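Local coordinates for cell envelope-related transcriptional attenuator domain-containing protein (Streptococcus agalactiae, PDB 3OKZ) that is of unknown function but belongs to the LytR/CpsA/Psr family, so probably acts in cell-envelope assembly by transferring lipid-linked glycopolymers to the cell wall, at residues 93-96 and 97-101; 183-186 and 187-190; 266-269 and 270-274; 290-293 and 294-297. All blocks are in the same frame, centred on the assembly; numbering follows the deposited sequence.

Contact 1 (93-96 and 97-101)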
loop_
_atom_site.group_PDB
_atom_site.type_symbol
_atom_site.label_atom_id
_atom_site.label_comp_id
_atom_site.label_asym_id
_atom_site.label_seq_id
_atom_site.Cartn_x
_atom_site.Cartn_y
_atom_site.Cartn_z
ATOM N N GLY A 93 3.729 12.125 7.486
ATOM C CA GLY A 93 2.443 11.684 6.989
ATOM C C GLY A 93 2.325 11.549 5.486
ATOM O O GLY A 93 3.319 11.541 4.764
ATOM N N ALA A 94 1.082 11.451 5.029
ATOM C CA ALA A 94 0.740 11.298 3.619
ATOM C C ALA A 94 1.710 11.948 2.630
ATOM O O ALA A 94 2.266 11.268 1.758
ATOM C CB ALA A 94 -0.668 11.823 3.385
ATOM N N GLU A 95 1.902 13.259 2.764
ATOM C CA GLU A 95 2.793 14.007 1.876
ATOM C C GLU A 95 4.202 13.445 1.728
ATOM O O GLU A 95 4.709 13.301 0.609
ATOM C CB GLU A 95 2.878 15.454 2.346
ATOM C CG GLU A 95 3.991 16.271 1.715
ATOM C CD GLU A 95 3.839 17.745 2.017
ATOM O OE1 GLU A 95 3.169 18.453 1.230
ATOM O OE2 GLU A 95 4.374 18.191 3.052
HETATM N N MSE A 96 4.836 13.140 2.856
HETATM C CA MSE A 96 6.201 12.618 2.851
HETATM C C MSE A 96 6.219 11.193 2.330
HETATM O O MSE A 96 7.154 10.787 1.649
HETATM C CB MSE A 96 6.806 12.689 4.262
HETATM C CG MSE A 96 8.295 12.357 4.340
HETATM SE SE MSE A 96 9.106 13.000 5.994
HETATM C CE MSE A 96 9.961 14.591 5.310
ATOM N N ALA A 97 5.177 10.437 2.647
ATOM C CA ALA A 97 5.085 9.071 2.174
ATOM C C ALA A 97 5.001 9.158 0.663
ATOM O O ALA A 97 5.726 8.470 -0.063
ATOM C CB ALA A 97 3.843 8.412 2.719
ATOM N N LEU A 98 4.115 10.021 0.180
ATOM C CA LEU A 98 3.965 10.165 -1.250
ATOM C C LEU A 98 5.288 10.577 -1.879
ATOM O O LEU A 98 5.792 9.896 -2.778
ATOM C CB LEU A 98 2.891 11.193 -1.584
ATOM C CG LEU A 98 2.688 11.308 -3.097
ATOM C CD1 LEU A 98 2.070 10.029 -3.621
ATOM C CD2 LEU A 98 1.810 12.495 -3.421
HETATM N N MSE A 99 5.862 11.676 -1.394
HETATM C CA MSE A 99 7.117 12.165 -1.949
HETATM C C MSE A 99 8.227 11.122 -1.923
HETATM O O MSE A 99 8.950 10.942 -2.916
HETATM C CB MSE A 99 7.548 13.423 -1.207
HETATM C CG MSE A 99 6.548 14.567 -1.369
HETATM SE SE MSE A 99 7.139 16.244 -0.641
HETATM C CE MSE A 99 7.746 17.073 -2.281
ATOM N N THR A 100 8.344 10.433 -0.787
ATOM C CA THR A 100 9.344 9.385 -0.604
ATOM C C THR A 100 9.083 8.258 -1.592
ATOM O O THR A 100 10.017 7.687 -2.150
ATOM C CB THR A 100 9.301 8.798 0.819
ATOM O OG1 THR A 100 9.436 9.856 1.775
ATOM C CG2 THR A 100 10.435 7.801 1.023
ATOM N N VAL A 101 7.812 7.945 -1.817
ATOM C CA VAL A 101 7.466 6.876 -2.748
ATOM C C VAL A 101 7.705 7.275 -4.192
ATOM O O VAL A 101 8.127 6.449 -5.012
ATOM C CB VAL A 101 5.994 6.434 -2.577
ATOM C CG1 VAL A 101 5.524 5.660 -3.814
ATOM C CG2 VAL A 101 5.863 5.560 -1.314
#
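The carbonyl oxygen of Met96 accepts a hydrogen bond from the backbone N of Thr100 over 2.7 Å, an ordinary i to i+4 bond of an α-helix, here helix 93-105 of the LytR/CpsA/Psr domain. The hydroxyl OG1 of the same threonine also lies against Met96 O, a familiar habit of threonine in helices. Its first torsion (chi1 -55°) sets OG1 beside the backbone N and so over the preceding turn. The modelled OG1 distance is doubtfully short, and at 2.7 Å resolution its value means little. Ser71 O, in a loop, is a second acceptor within reach of OG1, so the single hydroxyl proton must be shared between the two carbonyls or choose one of them.

Three backbone bonds precede it, from Ala97 N to Gly93 O (3.0 Å), from Leu98 N to Ala94 O (2.7 Å) and from Met99 N to Glu95 O (2.8 Å). The bond from Met99 is nearly straight at 172°. Ala94, Ala97 and Leu98 face the sheet, touching Phe112, Met25 and Leu23 in turn, which seats the helix on strands 20-28 and 111-116. Met96, a selenomethionine, reaches instead toward Ala88 and the loop residues Asn76 and Thr79. Its CG passes Thr100 OG1 at 3.8 Å.

On the more exposed side Glu95 and Met99 run alongside each other in the same direction. The touch is made partway along both chains, where the selenium atom SE of Met99 rests 3.9 Å from Glu95 CG.

Contact 2 (183-186 and 187-190)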
loop_
_atom_site.group_PDB
_atom_site.type_symbol
_atom_site.label_atom_id
_atom_site.label_comp_id
_atom_site.label_asym_id
_atom_site.label_seq_id
_atom_site.Cartn_x
_atom_site.Cartn_y
_atom_site.Cartn_z
ATOM N N GLN A 183 2.215 -9.352 3.925
ATOM C CA GLN A 183 1.780 -8.551 2.787
ATOM C C GLN A 183 0.927 -9.300 1.776
ATOM O O GLN A 183 -0.005 -8.723 1.211
ATOM C CB GLN A 183 2.980 -7.906 2.097
ATOM C CG GLN A 183 3.451 -6.669 2.849
ATOM C CD GLN A 183 4.697 -6.093 2.274
ATOM O OE1 GLN A 183 5.741 -6.711 2.341
ATOM N NE2 GLN A 183 4.602 -4.906 1.691
ATOM N N LYS A 184 1.224 -10.579 1.549
ATOM C CA LYS A 184 0.428 -11.355 0.598
ATOM C C LYS A 184 -0.986 -11.278 1.157
ATOM O O LYS A 184 -1.933 -10.945 0.459
ATOM C CB LYS A 184 0.918 -12.810 0.556
ATOM C CG LYS A 184 0.688 -13.536 -0.762
ATOM C CD LYS A 184 1.574 -12.983 -1.870
ATOM C CE LYS A 184 1.250 -13.617 -3.231
ATOM N NZ LYS A 184 1.990 -12.997 -4.387
ATOM N N ARG A 185 -1.116 -11.548 2.446
ATOM C CA ARG A 185 -2.418 -11.497 3.082
ATOM C C ARG A 185 -3.043 -10.109 2.965
ATOM O O ARG A 185 -4.247 -9.981 2.764
ATOM C CB ARG A 185 -2.307 -11.925 4.557
ATOM C CG ARG A 185 -2.429 -13.425 4.781
ATOM C CD ARG A 185 -2.105 -13.813 6.214
ATOM N NE ARG A 185 -0.662 -13.910 6.416
ATOM C CZ ARG A 185 0.001 -13.338 7.414
ATOM N NH1 ARG A 185 -0.649 -12.622 8.321
ATOM N NH2 ARG A 185 1.318 -13.456 7.487
ATOM N N GLN A 186 -2.231 -9.068 3.094
ATOM C CA GLN A 186 -2.743 -7.707 2.982
ATOM C C GLN A 186 -3.357 -7.477 1.601
ATOM O O GLN A 186 -4.423 -6.869 1.481
ATOM C CB GLN A 186 -1.621 -6.702 3.199
ATOM C CG GLN A 186 -1.415 -6.290 4.645
ATOM C CD GLN A 186 -0.328 -5.237 4.789
ATOM O OE1 GLN A 186 -0.099 -4.706 5.877
ATOM N NE2 GLN A 186 0.351 -4.933 3.683
ATOM N N ARG A 187 -2.680 -7.967 0.564
ATOM C CA ARG A 187 -3.147 -7.821 -0.810
ATOM C C ARG A 187 -4.434 -8.602 -1.006
ATOM O O ARG A 187 -5.358 -8.157 -1.677
ATOM C CB ARG A 187 -2.082 -8.324 -1.788
ATOM C CG ARG A 187 -0.839 -7.447 -1.910
ATOM C CD ARG A 187 0.218 -8.149 -2.749
ATOM N NE ARG A 187 1.467 -8.359 -2.015
ATOM C CZ ARG A 187 2.296 -9.373 -2.242
ATOM N NH1 ARG A 187 2.004 -10.267 -3.175
ATOM N NH2 ARG A 187 3.417 -9.497 -1.542
ATOM N N GLU A 188 -4.484 -9.775 -0.405
ATOM C CA GLU A 188 -5.646 -10.630 -0.490
ATOM C C GLU A 188 -6.889 -9.913 -0.004
ATOM O O GLU A 188 -7.888 -9.838 -0.717
ATOM C CB GLU A 188 -5.421 -11.870 0.368
ATOM C CG GLU A 188 -6.523 -12.901 0.329
ATOM C CD GLU A 188 -6.176 -14.090 1.193
ATOM O OE1 GLU A 188 -4.959 -14.360 1.335
ATOM O OE2 GLU A 188 -7.103 -14.751 1.718
ATOM N N VAL A 189 -6.842 -9.395 1.220
ATOM C CA VAL A 189 -7.999 -8.705 1.770
ATOM C C VAL A 189 -8.442 -7.570 0.832
ATOM O O VAL A 189 -9.634 -7.398 0.580
ATOM C CB VAL A 189 -7.710 -8.151 3.202
ATOM C CG1 VAL A 189 -8.976 -7.582 3.814
ATOM C CG2 VAL A 189 -7.204 -9.265 4.100
ATOM N N ILE A 190 -7.487 -6.813 0.299
ATOM C CA ILE A 190 -7.827 -5.721 -0.601
ATOM C C ILE A 190 -8.523 -6.241 -1.848
ATOM O O ILE A 190 -9.621 -5.790 -2.193
ATOM C CB ILE A 190 -6.564 -4.904 -1.003
ATOM C CG1 ILE A 190 -6.329 -3.799 0.021
ATOM C CG2 ILE A 190 -6.747 -4.245 -2.369
ATOM C CD1 ILE A 190 -7.465 -2.802 0.095
#
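Lys184 and Arg187 meet one turn apart, their side chains slanting past each other. The apolar part comes from the lysine: its CA sits over one guanidinium face, and its aliphatic chain, bent at chi2 (69°), passes close by the same group, at a spacing too tight in the model to be trusted. The charged part is a close pair of donors, with Lys184 NZ at the edge of the guanidinium and in its plane near NH1; they are not bonded, and the resolution does not support reading more into their separation. Arg187 is held from beyond the helix, NH2 by Gln245 and NE by a weak bond to Ser61.

Backbone bonds supply the regular part: Arg187 N to Gln183 O (2.9 Å), Glu188 N to Lys184 O (2.9 Å), Val189 N to Arg185 O (3.1 Å) and Ile190 N to Gln186 O (3.3 Å).

Arg185 forms a salt bridge with Asp175, and Glu188 with Lys192, one turn further along the same helix. Arg185 also donates to the carbonyls of Met171 and Tyr168.

The helix packs on the central sheet of the LytR/CpsA/Psr domain; in relatives, arginines of the domain bind the polyprenyl-pyrophosphate head group, and those here may have a similar role.

Contact 3 (266-269 and 270-274)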
loop_
_atom_site.group_PDB
_atom_site.type_symbol
_atom_site.label_atom_id
_atom_site.label_comp_id
_atom_site.label_asym_id
_atom_site.label_seq_id
_atom_site.Cartn_x
_atom_site.Cartn_y
_atom_site.Cartn_z
ATOM N N HIS A 266 17.047 -5.165 -9.608
ATOM C CA HIS A 266 15.645 -5.376 -9.260
ATOM C C HIS A 266 14.774 -4.127 -9.291
ATOM O O HIS A 266 13.782 -4.073 -10.016
ATOM C CB HIS A 266 15.550 -6.003 -7.870
ATOM C CG HIS A 266 14.184 -6.503 -7.520
ATOM N ND1 HIS A 266 13.560 -6.196 -6.329
ATOM C CD2 HIS A 266 13.339 -7.328 -8.185
ATOM C CE1 HIS A 266 12.392 -6.811 -6.274
ATOM N NE2 HIS A 266 12.234 -7.506 -7.387
ATOM N N LEU A 267 15.142 -3.132 -8.492
ATOM C CA LEU A 267 14.368 -1.906 -8.415
ATOM C C LEU A 267 14.096 -1.276 -9.773
ATOM O O LEU A 267 13.029 -0.713 -9.987
ATOM C CB LEU A 267 15.053 -0.898 -7.481
ATOM C CG LEU A 267 14.402 0.482 -7.335
ATOM C CD1 LEU A 267 12.921 0.350 -7.086
ATOM C CD2 LEU A 267 15.056 1.228 -6.206
ATOM N N LEU A 268 15.045 -1.372 -10.695
ATOM C CA LEU A 268 14.838 -0.801 -12.024
ATOM C C LEU A 268 13.680 -1.560 -12.673
ATOM O O LEU A 268 12.628 -0.988 -12.950
ATOM C CB LEU A 268 16.116 -0.936 -12.865
ATOM C CG LEU A 268 16.292 -0.182 -14.194
ATOM C CD1 LEU A 268 15.477 -0.831 -15.286
ATOM C CD2 LEU A 268 15.901 1.269 -14.010
ATOM N N ALA A 269 13.878 -2.856 -12.888
ATOM C CA ALA A 269 12.866 -3.714 -13.488
ATOM C C ALA A 269 11.449 -3.421 -12.987
ATOM O O ALA A 269 10.505 -3.304 -13.773
ATOM C CB ALA A 269 13.205 -5.165 -13.213
ATOM N N VAL A 270 11.314 -3.318 -11.672
ATOM C CA VAL A 270 10.029 -3.060 -11.036
ATOM C C VAL A 270 9.485 -1.687 -11.419
ATOM O O VAL A 270 8.280 -1.527 -11.650
ATOM C CB VAL A 270 10.150 -3.151 -9.492
ATOM C CG1 VAL A 270 8.796 -2.944 -8.844
ATOM C CG2 VAL A 270 10.728 -4.499 -9.097
ATOM N N GLN A 271 10.372 -0.697 -11.473
ATOM C CA GLN A 271 9.966 0.649 -11.841
ATOM C C GLN A 271 9.364 0.557 -13.232
ATOM O O GLN A 271 8.182 0.809 -13.434
ATOM C CB GLN A 271 11.174 1.597 -11.897
ATOM C CG GLN A 271 11.868 1.922 -10.576
ATOM C CD GLN A 271 12.926 3.002 -10.752
ATOM O OE1 GLN A 271 13.498 3.505 -9.784
ATOM N NE2 GLN A 271 13.191 3.361 -12.000
ATOM N N ASN A 272 10.201 0.168 -14.187
ATOM C CA ASN A 272 9.814 0.056 -15.587
ATOM C C ASN A 272 8.575 -0.806 -15.825
ATOM O O ASN A 272 7.790 -0.535 -16.736
ATOM C CB ASN A 272 11.008 -0.463 -16.403
ATOM C CG ASN A 272 12.205 0.498 -16.370
ATOM O OD1 ASN A 272 13.271 0.187 -16.904
ATOM N ND2 ASN A 272 12.027 1.668 -15.744
ATOM N N ARG A 273 8.402 -1.840 -15.010
ATOM C CA ARG A 273 7.238 -2.714 -15.127
ATOM C C ARG A 273 6.029 -1.828 -14.842
ATOM O O ARG A 273 5.023 -1.861 -15.559
ATOM C CB ARG A 273 7.329 -3.846 -14.098
ATOM C CG ARG A 273 6.299 -4.951 -14.253
ATOM C CD ARG A 273 5.212 -4.850 -13.191
ATOM N NE ARG A 273 5.759 -4.801 -11.834
ATOM C CZ ARG A 273 6.554 -5.727 -11.299
ATOM N NH1 ARG A 273 6.915 -6.802 -11.996
ATOM N NH2 ARG A 273 6.996 -5.575 -10.057
ATOM N N ILE A 274 6.142 -1.022 -13.790
ATOM C CA ILE A 274 5.076 -0.102 -13.415
ATOM C C ILE A 274 4.939 0.974 -14.491
ATOM O O ILE A 274 3.828 1.285 -14.924
ATOM C CB ILE A 274 5.369 0.574 -12.060
ATOM C CG1 ILE A 274 5.301 -0.468 -10.942
ATOM C CG2 ILE A 274 4.392 1.697 -11.812
ATOM C CD1 ILE A 274 5.354 0.126 -9.543
#
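Val270 lies one turn after His266 and covers part of its imidazole. From the backbone outward, CB of Val270 passes His266 O at 3.8 Å, and the chain then divides. With chi1 at -177°, CG1 points away from the backbone N, whereas CG2 is left beside that N and leans back over the preceding turn. On the way CG2 passes His266 O at 3.2 Å. It ends above one face of the His266 ring, 3.9 Å from the centroid and only 15° off the ring normal, a clear CH-pi contact. The methyl is shifted toward the rim, and NE2 is its nearest ring atom at 3.8 Å. His266 CG lies opposite its backbone N and beside its carbonyl carbon (chi1 -169°), which brings the ring alongside the next turn. Both residues also touch Leu246, so the pair fills the seam between helix 264-277 and strand 241-252.

Leu267 CD1 passes Gln271 CG at 4.0 Å, and Leu268 slants across Asn272, whose modelled amide placement is doubtful. Leu268 and Gln271 both rest on Leu286 of the loop that follows. Arg273, further along, stacks its charge on Tyr244 in a cation-pi contact.

Underneath run the helical bonds, including Val270 N to His266 O (3.1 Å) and Arg273 N to Ala269 O (2.8 Å).

The hydrogen bonds joining 266-269 to 270-274 all run between backbone atoms. The side chains therefore contribute shape and dispersion, with the methyl over the imidazole as their one directional interaction.

Contact 4 (290-293 and 294-297)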
loop_
_atom_site.group_PDB
_atom_site.type_symbol
_atom_site.label_atom_id
_atom_site.label_comp_id
_atom_site.label_asym_id
_atom_site.label_seq_id
_atom_site.Cartn_x
_atom_site.Cartn_y
_atom_site.Cartn_z
ATOM N N ALA A 290 16.503 5.453 -2.799
ATOM C CA ALA A 290 16.783 4.337 -1.913
ATOM C C ALA A 290 18.228 3.896 -2.023
ATOM O O ALA A 290 18.861 4.046 -3.065
ATOM C CB ALA A 290 15.848 3.162 -2.218
ATOM N N ILE A 291 18.726 3.347 -0.922
ATOM C CA ILE A 291 20.086 2.867 -0.812
ATOM C C ILE A 291 20.197 1.532 -1.528
ATOM O O ILE A 291 19.571 0.556 -1.136
ATOM C CB ILE A 291 20.460 2.704 0.671
ATOM C CG1 ILE A 291 20.531 4.076 1.337
ATOM C CG2 ILE A 291 21.798 2.007 0.806
ATOM C CD1 ILE A 291 19.243 4.858 1.264
ATOM N N LEU A 292 20.985 1.487 -2.588
ATOM C CA LEU A 292 21.130 0.250 -3.330
ATOM C C LEU A 292 22.132 -0.709 -2.699
ATOM O O LEU A 292 23.094 -0.307 -2.028
ATOM C CB LEU A 292 21.513 0.555 -4.773
ATOM C CG LEU A 292 20.485 1.451 -5.469
ATOM C CD1 LEU A 292 21.033 1.872 -6.813
ATOM C CD2 LEU A 292 19.138 0.714 -5.636
ATOM N N TYR A 293 21.884 -1.991 -2.927
ATOM C CA TYR A 293 22.701 -3.063 -2.378
ATOM C C TYR A 293 24.148 -2.977 -2.794
ATOM O O TYR A 293 25.028 -3.328 -2.016
ATOM C CB TYR A 293 22.108 -4.414 -2.795
ATOM C CG TYR A 293 22.839 -5.633 -2.286
ATOM C CD1 TYR A 293 23.850 -6.230 -3.033
ATOM C CD2 TYR A 293 22.485 -6.223 -1.069
ATOM C CE1 TYR A 293 24.488 -7.393 -2.586
ATOM C CE2 TYR A 293 23.118 -7.386 -0.614
ATOM C CZ TYR A 293 24.114 -7.966 -1.378
ATOM O OH TYR A 293 24.713 -9.130 -0.948
ATOM N N GLU A 294 24.389 -2.494 -4.009
ATOM C CA GLU A 294 25.744 -2.392 -4.540
ATOM C C GLU A 294 26.519 -1.200 -4.017
ATOM O O GLU A 294 27.697 -1.314 -3.718
ATOM C CB GLU A 294 25.723 -2.338 -6.069
ATOM C CG GLU A 294 25.219 -3.602 -6.768
ATOM C CD GLU A 294 23.700 -3.770 -6.733
ATOM O OE1 GLU A 294 23.187 -4.730 -7.339
ATOM O OE2 GLU A 294 23.014 -2.945 -6.101
ATOM N N ASP A 295 25.865 -0.053 -3.910
ATOM C CA ASP A 295 26.540 1.148 -3.416
ATOM C C ASP A 295 26.720 1.075 -1.908
ATOM O O ASP A 295 27.465 1.850 -1.330
ATOM C CB ASP A 295 25.740 2.418 -3.755
ATOM C CG ASP A 295 25.274 2.449 -5.196
ATOM O OD1 ASP A 295 26.094 2.182 -6.104
ATOM O OD2 ASP A 295 24.082 2.746 -5.416
ATOM N N TYR A 296 26.027 0.153 -1.261
ATOM C CA TYR A 296 26.157 0.045 0.177
ATOM C C TYR A 296 27.337 -0.856 0.519
ATOM O O TYR A 296 28.094 -0.607 1.460
ATOM C CB TYR A 296 24.860 -0.504 0.773
ATOM C CG TYR A 296 24.929 -0.764 2.262
ATOM C CD1 TYR A 296 25.450 -1.963 2.757
ATOM C CD2 TYR A 296 24.487 0.185 3.177
ATOM C CE1 TYR A 296 25.525 -2.210 4.131
ATOM C CE2 TYR A 296 24.562 -0.050 4.555
ATOM C CZ TYR A 296 25.080 -1.250 5.020
ATOM O OH TYR A 296 25.144 -1.498 6.372
ATOM N N TYR A 297 27.492 -1.904 -0.272
ATOM C CA TYR A 297 28.558 -2.854 -0.064
ATOM C C TYR A 297 29.748 -2.578 -0.965
ATOM O O TYR A 297 30.587 -3.452 -1.172
ATOM C CB TYR A 297 28.023 -4.269 -0.287
ATOM C CG TYR A 297 27.161 -4.748 0.857
ATOM C CD1 TYR A 297 27.652 -4.738 2.158
ATOM C CD2 TYR A 297 25.863 -5.226 0.643
ATOM C CE1 TYR A 297 26.882 -5.192 3.226
ATOM C CE2 TYR A 297 25.081 -5.684 1.700
ATOM C CZ TYR A 297 25.602 -5.667 2.994
ATOM O OH TYR A 297 24.878 -6.151 4.068
#
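Tyr293 and Tyr297 form a T-shaped pair, the edge of Tyr297 pointing at the face of Tyr293. The ring centroids are 5.0 Å apart and the planes stand at 71°. CD2 of Tyr297 lies over the middle of the Tyr293 ring, and the closest carbons are the two CE2 atoms, Tyr293 CE2 to Tyr297 CE2, at 3.5 Å. The two torsions explain the meeting: Tyr293 swings CG opposite its backbone N and along the helix toward the next turn, while Tyr297 (chi1 -75°) keeps CG beside its own N and folds back.

Glu294 doubles back as well. Its bend at chi2 (77°) turns the carboxylate back toward the start of its own short helix, and OE2 accepts a hydrogen bond from Lys264 N at the start of helix 264-277. Asp295 runs alongside Leu292, with Asp295 OD2 3.4 Å from Leu292 CB, and its other oxygen, OD1, makes a salt bridge with Lys264. Ile291 CG2 packs against Tyr296 CB at 4.0 Å.

Backbone support is modest: Tyr296 N to Leu292 O (3.1 Å) and Tyr297 N to Tyr293 O (3.3 Å) are both weak bonds. Tyr293, Glu294, Tyr296 and Tyr297 also touch a crystal neighbour, which may influence their conformations. Leu292 holds the N-cap position and Tyr297 leaves helical geometry, so this is a single-turn helix near the chain's C-terminal end, with an i to i+4 T-shaped tyrosine pair along one side.

The four contacts follow one another along the chain without overlap. Contacts 1 and 2, on helices 93-105 and 178-200 of the LytR/CpsA/Psr domain, have centres 22 Å apart on opposite sides of the chain's centre. Contact 3, on helix 264-277, is 19 Å from contact 1 between centres, yet the two helices pack together through Leu267 on Leu104 and Ile274 on Leu105. Contact 4 follows on the next short helix and touches contact 3, Leu267 CD2 to Leu292 CD2 at 4.2 Å. Helix 264-277 covers strands of the same mixed sheet that helices 93-105 and 178-200 pack on, so contacts 1 to 3 belong to one fold, with contact 4 at its edge.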